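Enolase (alpha proteobacterium BAL199, PDB 3UGV) belongs to the mandelate racemase / muconate lactonizing enzyme group of the enolase superfamily and probably catalyses a magnesium-dependent reaction on a carboxylate substrate. Local coordinates at residues L28-L33 with I61-E66; P155-A160 with D366-D371; N164-K169 with V179-E184. One frame throughout, in Å; residues are numbered along the deposited sequence.

Overall arrangement
Contacts 1 and 2 are pairings of antiparallel strands. Contact 3 sets a loop against a helix. Contact 1 lies far out in the N-terminal domain, its centre about 39 Å from that of contact 3, on the opposite side of the chain's centre. It is partly buried, with salt bridges outside and aliphatic groups inside. Contact 2 is also partly buried, but main-chain bonds and small apolar contacts carry it, with an aspartate laid across the partner strand. Contact 3 is buried and rests on Leu181 against Leu166, Gly165 and Asn164, and on one amide-carboxylate bond. Contacts 2 and 3 adjoin in sequence: strand 157-162 leads through the loop of contact 3 into helix 171-183.

Contact 1 (L28-L33 with I61-E66); sequences LTFRKL and IDIETE
Phe30 to Leu33 runs antiparallel to Ile61 to Thr65, with the short strand axes 4.6 Å apart at closest and 156° between their directions. The register slips by one residue. Phe30 faces Thr65, but Arg31 and Lys32 both face Glu64, which makes a classic beta bulge. Arg31 N lies 2.9 Å from Glu64 O, and Lys32 N adds a weak bond to the same oxygen. Glu64 N returns a nearly straight bond to Lys32 O at 2.8 Å. Before the bulge, Glu66 N is bonded to Thr29 O.

The charged side chains gather on one side. Arg31 has CG anti to the backbone N (chi1 177°) and bends at chi3 (-78°), which swings the guanidinium between two carboxylates. Arg31 NH1 donates to Glu64 OE1 at 3.1 Å. That oxygen lies at the guanidinium edge, near its plane, while the carboxylate itself is turned almost square to it. Arg31 NH2 makes a weak bond to Glu66 OE1 at 3.3 Å. Thr65 O sits over one face of the guanidinium. Lys32 runs beside Glu64 in the same direction. Lys32 NZ is 4.1 Å from Glu64 OE2, beyond a salt bridge, yet the two cations would probably stabilise the ionised carboxylate.

These strands are the two arms of a beta hairpin in the three-stranded antiparallel sheet of the N-terminal domain. The sheet face bearing Leu33 and Ile63 packs on helices 83-97 and 123-142. Leu33 CD1 presses tightly on Ile63 CD1 at 3.4 Å, and its CG and CD1 also meet Ile61 CG2. Phe30 and Ile63 cross at about a right angle, with Phe30 CE2 3.8 Å from Ile63 CD1. Thr65 OG1 is hydrogen-bonded to Val69 O, while Thr65 CG2 touches Leu28 CD1.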
# COMPACT_ATOMS: atom_id res chain seq x y z
N LEU F 28 -2.63 -26.62 43.17
CA LEU F 28 -3.13 -25.34 43.63
C LEU F 28 -4.57 -25.15 43.13
O LEU F 28 -4.83 -25.28 41.93
CB LEU F 28 -2.23 -24.22 43.11
CG LEU F 28 -2.36 -22.84 43.76
CD1 LEU F 28 -2.02 -22.94 45.23
CD2 LEU F 28 -1.47 -21.83 43.05
N THR F 29 -5.49 -24.84 44.04
CA THR F 29 -6.91 -24.87 43.70
C THR F 29 -7.70 -23.67 44.23
O THR F 29 -7.63 -23.32 45.41
CB THR F 29 -7.57 -26.18 44.20
OG1 THR F 29 -7.01 -27.30 43.50
CG2 THR F 29 -9.07 -26.15 43.95
N PHE F 30 -8.48 -23.08 43.34
CA PHE F 30 -9.27 -21.89 43.62
C PHE F 30 -10.47 -22.19 44.53
O PHE F 30 -11.32 -23.02 44.20
CB PHE F 30 -9.74 -21.32 42.29
CG PHE F 30 -10.52 -20.03 42.38
CD1 PHE F 30 -11.89 -20.04 42.60
CD2 PHE F 30 -9.88 -18.82 42.21
CE1 PHE F 30 -12.61 -18.86 42.66
CE2 PHE F 30 -10.60 -17.62 42.27
CZ PHE F 30 -11.96 -17.64 42.50
N ARG F 31 -10.55 -21.52 45.68
CA ARG F 31 -11.74 -21.62 46.53
C ARG F 31 -12.72 -20.46 46.33
O ARG F 31 -13.88 -20.67 45.97
CB ARG F 31 -11.36 -21.73 48.01
CG ARG F 31 -12.59 -21.77 48.93
CD ARG F 31 -12.23 -21.59 50.39
NE ARG F 31 -11.69 -22.82 50.97
CZ ARG F 31 -10.71 -22.85 51.87
NH1 ARG F 31 -10.15 -21.71 52.28
NH2 ARG F 31 -10.28 -24.01 52.34
N LYS F 32 -12.26 -19.24 46.58
CA LYS F 32 -13.11 -18.07 46.38
C LYS F 32 -12.34 -16.74 46.26
O LYS F 32 -11.16 -16.65 46.61
CB LYS F 32 -14.15 -17.96 47.49
CG LYS F 32 -13.59 -17.71 48.87
CD LYS F 32 -14.64 -17.03 49.75
CE LYS F 32 -14.20 -16.96 51.21
NZ LYS F 32 -15.06 -16.02 51.99
N LEU F 33 -13.03 -15.72 45.76
CA LEU F 33 -12.45 -14.40 45.60
C LEU F 33 -13.33 -13.37 46.30
O LEU F 33 -14.55 -13.38 46.14
CB LEU F 33 -12.28 -14.07 44.11
CG LEU F 33 -11.99 -12.63 43.68
CD1 LEU F 33 -11.33 -12.61 42.32
CD2 LEU F 33 -13.26 -11.81 43.66
N ILE F 61 -8.81 -7.01 46.13
CA ILE F 61 -9.17 -8.37 45.75
C ILE F 61 -8.34 -9.39 46.50
O ILE F 61 -7.11 -9.32 46.50
CB ILE F 61 -8.96 -8.57 44.24
CG1 ILE F 61 -9.92 -7.66 43.47
CG2 ILE F 61 -9.13 -10.04 43.85
CD1 ILE F 61 -9.62 -7.57 42.01
N ASP F 62 -9.02 -10.34 47.14
CA ASP F 62 -8.38 -11.41 47.91
C ASP F 62 -8.83 -12.79 47.42
O ASP F 62 -10.02 -13.10 47.40
CB ASP F 62 -8.74 -11.28 49.39
CG ASP F 62 -7.84 -10.31 50.13
OD1 ASP F 62 -6.71 -10.70 50.49
OD2 ASP F 62 -8.28 -9.16 50.37
N ILE F 63 -7.87 -13.61 47.02
CA ILE F 63 -8.13 -14.97 46.58
C ILE F 63 -7.80 -15.92 47.72
O ILE F 63 -6.79 -15.74 48.40
CB ILE F 63 -7.23 -15.36 45.40
CG1 ILE F 63 -7.49 -14.44 44.21
CG2 ILE F 63 -7.50 -16.77 44.97
CD1 ILE F 63 -8.86 -14.58 43.65
N GLU F 64 -8.67 -16.90 47.94
CA GLU F 64 -8.36 -18.02 48.83
C GLU F 64 -8.17 -19.27 47.98
O GLU F 64 -8.92 -19.50 47.03
CB GLU F 64 -9.51 -18.27 49.82
CG GLU F 64 -9.79 -17.12 50.78
CD GLU F 64 -10.68 -17.53 51.95
OE1 GLU F 64 -10.98 -18.74 52.10
OE2 GLU F 64 -11.07 -16.64 52.74
N THR F 65 -7.17 -20.08 48.32
CA THR F 65 -7.06 -21.41 47.73
C THR F 65 -7.38 -22.48 48.76
O THR F 65 -7.30 -22.24 49.97
CB THR F 65 -5.65 -21.71 47.14
OG1 THR F 65 -4.64 -21.39 48.10
CG2 THR F 65 -5.40 -20.90 45.87
N GLU F 66 -7.75 -23.67 48.28
CA GLU F 66 -7.95 -24.82 49.15
C GLU F 66 -6.70 -25.12 49.98
O GLU F 66 -6.79 -25.57 51.12
CB GLU F 66 -8.33 -26.06 48.33
CG GLU F 66 -9.64 -25.93 47.57
CD GLU F 66 -10.86 -25.80 48.48
OE1 GLU F 66 -10.71 -25.94 49.71
OE2 GLU F 66 -11.96 -25.55 47.96

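Contact 2 (P155-A160 with D366-D371); sequences PGSVKA and DLIVPD
Val158 and Leu367 form the hydrogen-bonded pair of a short antiparallel pairing in a four-stranded mixed sheet. Strand 157-162 pairs on its other edge with the parallel strand 346-348, which is consistent with closure of the barrel of the enolase superfamily. Strand 366-368 comes from more than 200 residues later.

Main-chain bonds hold the two together. Val158 N reaches Leu367 O at 3.1 Å, and Leu367 N reaches Val158 O at 2.9 Å. Past the end of strand 366-368, Val369 N points almost straight (174°) at Gly156 O. Val158 O also takes a CA-H contact from Asp366 CA at 3.3 Å.

Ser157, Lys159 and Asp366 lie on one face of the sheet, Val158 and Leu367 on the opposite one. Asp366 has CG anti to its carbonyl carbon (chi1 -60°). This lays the carboxylate across the neighbouring strand. Asp366 OD1 comes 3.2 Å from Lys159 CA and also touches Lys159 CB and CG, while OD2 lies beside Ser157 CB. The Lys159 amine leads elsewhere, to a cation-pi contact with Trp345. With an alanine in place of Asp366 the carboxylate contacts are gone, which would probably open a gap beside Lys159 CA, CB and CG and Ser157 CB.

Apolar contacts are small. Val158, Leu367 and Val369 all pack on helix 330-337. Val158 CG2 and Val369 CG2 are 4.4 Å apart. Pro155 touches Val369 through its CB, with Pro155 CB 3.5 Å from Val369 O.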
# COMPACT_ATOMS: atom_id res chain seq x y z
N PRO F 155 14.04 -9.42 41.23
CA PRO F 155 13.79 -8.13 41.88
C PRO F 155 14.93 -7.14 41.62
O PRO F 155 16.10 -7.52 41.57
CB PRO F 155 13.73 -8.49 43.36
CG PRO F 155 13.33 -9.92 43.38
CD PRO F 155 13.98 -10.54 42.19
N GLY F 156 14.59 -5.86 41.48
CA GLY F 156 15.59 -4.85 41.23
C GLY F 156 14.97 -3.49 40.97
O GLY F 156 13.80 -3.26 41.28
N SER F 157 15.75 -2.60 40.38
CA SER F 157 15.35 -1.22 40.14
C SER F 157 14.65 -1.04 38.80
O SER F 157 15.00 -1.68 37.81
CB SER F 157 16.58 -0.30 40.21
OG SER F 157 16.85 0.09 41.54
N VAL F 158 13.65 -0.16 38.78
CA VAL F 158 12.95 0.20 37.55
C VAL F 158 12.81 1.71 37.51
O VAL F 158 12.21 2.30 38.42
CB VAL F 158 11.55 -0.41 37.48
CG1 VAL F 158 10.97 -0.21 36.07
CG2 VAL F 158 11.59 -1.88 37.85
N LYS F 159 13.37 2.34 36.48
CA LYS F 159 13.33 3.79 36.34
C LYS F 159 11.88 4.23 36.27
O LYS F 159 11.08 3.63 35.55
CB LYS F 159 14.08 4.24 35.08
CG LYS F 159 14.44 5.73 35.04
CD LYS F 159 15.18 6.10 33.77
CE LYS F 159 14.36 5.67 32.56
NZ LYS F 159 15.06 5.90 31.25
N ALA F 160 11.51 5.25 37.04
CA ALA F 160 10.12 5.70 37.03
C ALA F 160 10.04 7.20 36.84
O ALA F 160 11.03 7.91 36.92
CB ALA F 160 9.42 5.28 38.31
N ASP F 366 14.20 5.50 40.93
CA ASP F 366 13.88 4.13 40.56
C ASP F 366 13.00 3.52 41.63
O ASP F 366 13.25 3.72 42.82
CB ASP F 366 15.13 3.26 40.41
CG ASP F 366 16.09 3.79 39.35
OD1 ASP F 366 15.63 4.52 38.44
OD2 ASP F 366 17.30 3.47 39.43
N LEU F 367 11.97 2.79 41.22
CA LEU F 367 11.13 2.03 42.16
C LEU F 367 11.78 0.66 42.40
O LEU F 367 12.09 -0.07 41.46
CB LEU F 367 9.72 1.85 41.60
CG LEU F 367 8.67 1.33 42.58
CD1 LEU F 367 8.40 2.38 43.66
CD2 LEU F 367 7.36 0.91 41.90
N ILE F 368 11.99 0.33 43.67
CA ILE F 368 12.68 -0.91 44.05
C ILE F 368 11.70 -2.05 44.24
O ILE F 368 10.81 -1.96 45.07
CB ILE F 368 13.43 -0.72 45.39
CG1 ILE F 368 14.49 0.37 45.26
CG2 ILE F 368 14.05 -2.04 45.82
CD1 ILE F 368 15.44 0.17 44.07
N VAL F 369 11.84 -3.12 43.45
CA VAL F 369 10.98 -4.30 43.62
C VAL F 369 11.55 -5.10 44.78
O VAL F 369 12.71 -5.49 44.73
CB VAL F 369 10.95 -5.22 42.38
CG1 VAL F 369 10.11 -6.46 42.67
CG2 VAL F 369 10.40 -4.50 41.15
N PRO F 370 10.73 -5.35 45.81
CA PRO F 370 11.20 -6.00 47.05
C PRO F 370 11.29 -7.51 46.88
O PRO F 370 10.52 -8.09 46.11
CB PRO F 370 10.09 -5.67 48.04
CG PRO F 370 8.85 -5.67 47.19
CD PRO F 370 9.29 -5.06 45.86
N ASP F 371 12.22 -8.14 47.59
CA ASP F 371 12.33 -9.58 47.54
C ASP F 371 11.28 -10.21 48.46
O ASP F 371 11.62 -10.77 49.50
CB ASP F 371 13.74 -10.03 47.94
CG ASP F 371 14.17 -11.32 47.26
OD1 ASP F 371 13.30 -12.16 46.93
OD2 ASP F 371 15.39 -11.49 47.05

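Contact 3 (N164-K169 with V179-E184); sequences NGLWLK and VELKAE
Asn164 and Leu181 make the nearest backbone approach, CA to CA 7.1 Å, so side chains reach across between the loop 164-169 and the helix at 179-183, one of them to the loop backbone. Leu181 has CG anti to its carbonyl carbon (chi1 -53°) and reaches into the bend of the loop with both methyls. Leu181 CD1 lies 3.6 Å from Leu166 CG and 3.8 Å from Gly165 N. CD2 meets Asn164 CB. Leu166 and Leu181 run past one another in opposite senses, and Leu193 touches both.

One polar bond crosses beside them. Asn164 ND2 donates to Glu184 OE1 at 2.9 Å, on the syn side of the carboxylate and 20° out of its plane. The carboxylate oxygen lies close to the amide plane, though the two flat groups are turned 58° apart. Both ends have second partners. Glu184 OE1 also accepts from Asn162 ND2, and Asn164 OD1 accepts from Ser350 N. These bonds fix which way the amide is flipped.

The arrangement is that of a beta-alpha unit of the enolase-superfamily barrel: the loop after strand 157-162 folds back against helix 171-183, which leads on to strand 192-196.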
# COMPACT_ATOMS: atom_id res chain seq x y z
N ASN F 164 2.18 11.96 40.12
CA ASN F 164 1.30 12.36 41.22
C ASN F 164 0.46 13.62 40.97
O ASN F 164 -0.62 13.76 41.54
CB ASN F 164 2.09 12.55 42.51
CG ASN F 164 2.09 11.32 43.39
OD1 ASN F 164 1.28 10.40 43.22
ND2 ASN F 164 2.99 11.31 44.36
N GLY F 165 0.96 14.55 40.15
CA GLY F 165 0.29 15.83 40.00
C GLY F 165 0.60 16.64 38.75
O GLY F 165 0.54 16.13 37.64
N LEU F 166 0.93 17.91 38.94
CA LEU F 166 1.08 18.84 37.82
C LEU F 166 -0.19 18.88 36.97
O LEU F 166 -0.15 18.79 35.73
CB LEU F 166 2.31 18.49 36.97
CG LEU F 166 3.61 18.32 37.77
CD1 LEU F 166 4.81 18.13 36.85
CD2 LEU F 166 3.82 19.51 38.69
N TRP F 167 -1.33 19.02 37.66
CA TRP F 167 -2.63 19.14 37.01
C TRP F 167 -2.80 20.56 36.49
O TRP F 167 -1.83 21.32 36.49
CB TRP F 167 -3.76 18.73 37.96
CG TRP F 167 -3.78 17.25 38.18
CD1 TRP F 167 -3.38 16.58 39.30
CD2 TRP F 167 -4.18 16.26 37.23
NE1 TRP F 167 -3.52 15.22 39.11
CE2 TRP F 167 -4.01 15.00 37.85
CE3 TRP F 167 -4.67 16.31 35.93
CZ2 TRP F 167 -4.32 13.81 37.20
CZ3 TRP F 167 -4.97 15.13 35.29
CH2 TRP F 167 -4.80 13.90 35.92
N LEU F 168 -4.00 20.93 36.06
CA LEU F 168 -4.19 22.18 35.30
C LEU F 168 -4.33 23.43 36.16
O LEU F 168 -5.23 24.24 35.95
CB LEU F 168 -5.36 22.06 34.30
CG LEU F 168 -5.18 20.93 33.26
CD1 LEU F 168 -6.15 21.05 32.07
CD2 LEU F 168 -3.74 20.88 32.76
N LYS F 169 -3.41 23.60 37.11
CA LYS F 169 -3.34 24.80 37.94
C LYS F 169 -2.47 25.86 37.26
O LYS F 169 -2.08 25.71 36.11
CB LYS F 169 -2.80 24.45 39.32
CG LYS F 169 -3.65 23.40 40.05
CD LYS F 169 -3.13 23.10 41.44
CE LYS F 169 -1.72 22.51 41.38
NZ LYS F 169 -1.15 22.31 42.74
N VAL F 179 8.92 20.85 42.00
CA VAL F 179 10.06 20.70 42.91
C VAL F 179 9.77 19.60 43.95
O VAL F 179 10.63 18.75 44.20
CB VAL F 179 10.45 22.05 43.62
CG1 VAL F 179 11.63 21.85 44.59
CG2 VAL F 179 10.78 23.14 42.60
N GLU F 180 8.57 19.62 44.54
CA GLU F 180 8.13 18.59 45.48
C GLU F 180 8.13 17.20 44.83
O GLU F 180 8.79 16.29 45.32
CB GLU F 180 6.70 18.85 45.98
CG GLU F 180 6.50 19.93 47.05
CD GLU F 180 5.00 20.08 47.41
OE1 GLU F 180 4.48 19.28 48.21
OE2 GLU F 180 4.35 21.00 46.86
N LEU F 181 7.40 17.05 43.73
CA LEU F 181 7.30 15.74 43.06
C LEU F 181 8.67 15.17 42.70
O LEU F 181 8.92 13.99 42.89
CB LEU F 181 6.45 15.82 41.81
CG LEU F 181 5.05 16.40 41.92
CD1 LEU F 181 4.32 16.16 40.61
CD2 LEU F 181 4.31 15.78 43.09
N LYS F 182 9.57 16.01 42.18
CA LYS F 182 10.91 15.51 41.87
C LYS F 182 11.55 14.89 43.10
O LYS F 182 12.07 13.78 43.04
CB LYS F 182 11.82 16.62 41.34
CG LYS F 182 13.15 16.11 40.78
CD LYS F 182 13.91 17.24 40.09
CE LYS F 182 15.35 16.88 39.75
NZ LYS F 182 15.47 15.65 38.91
N ALA F 183 11.49 15.62 44.21
CA ALA F 183 12.10 15.21 45.48
C ALA F 183 11.49 13.94 46.06
O ALA F 183 12.15 13.24 46.82
CB ALA F 183 12.02 16.34 46.50
N GLU F 184 10.24 13.66 45.70
CA GLU F 184 9.61 12.43 46.13
C GLU F 184 10.38 11.22 45.63
O GLU F 184 10.25 10.14 46.18
CB GLU F 184 8.16 12.35 45.66
CG GLU F 184 7.19 13.14 46.52
CD GLU F 184 5.73 12.89 46.12
OE1 GLU F 184 5.45 12.80 44.90
OE2 GLU F 184 4.88 12.76 47.03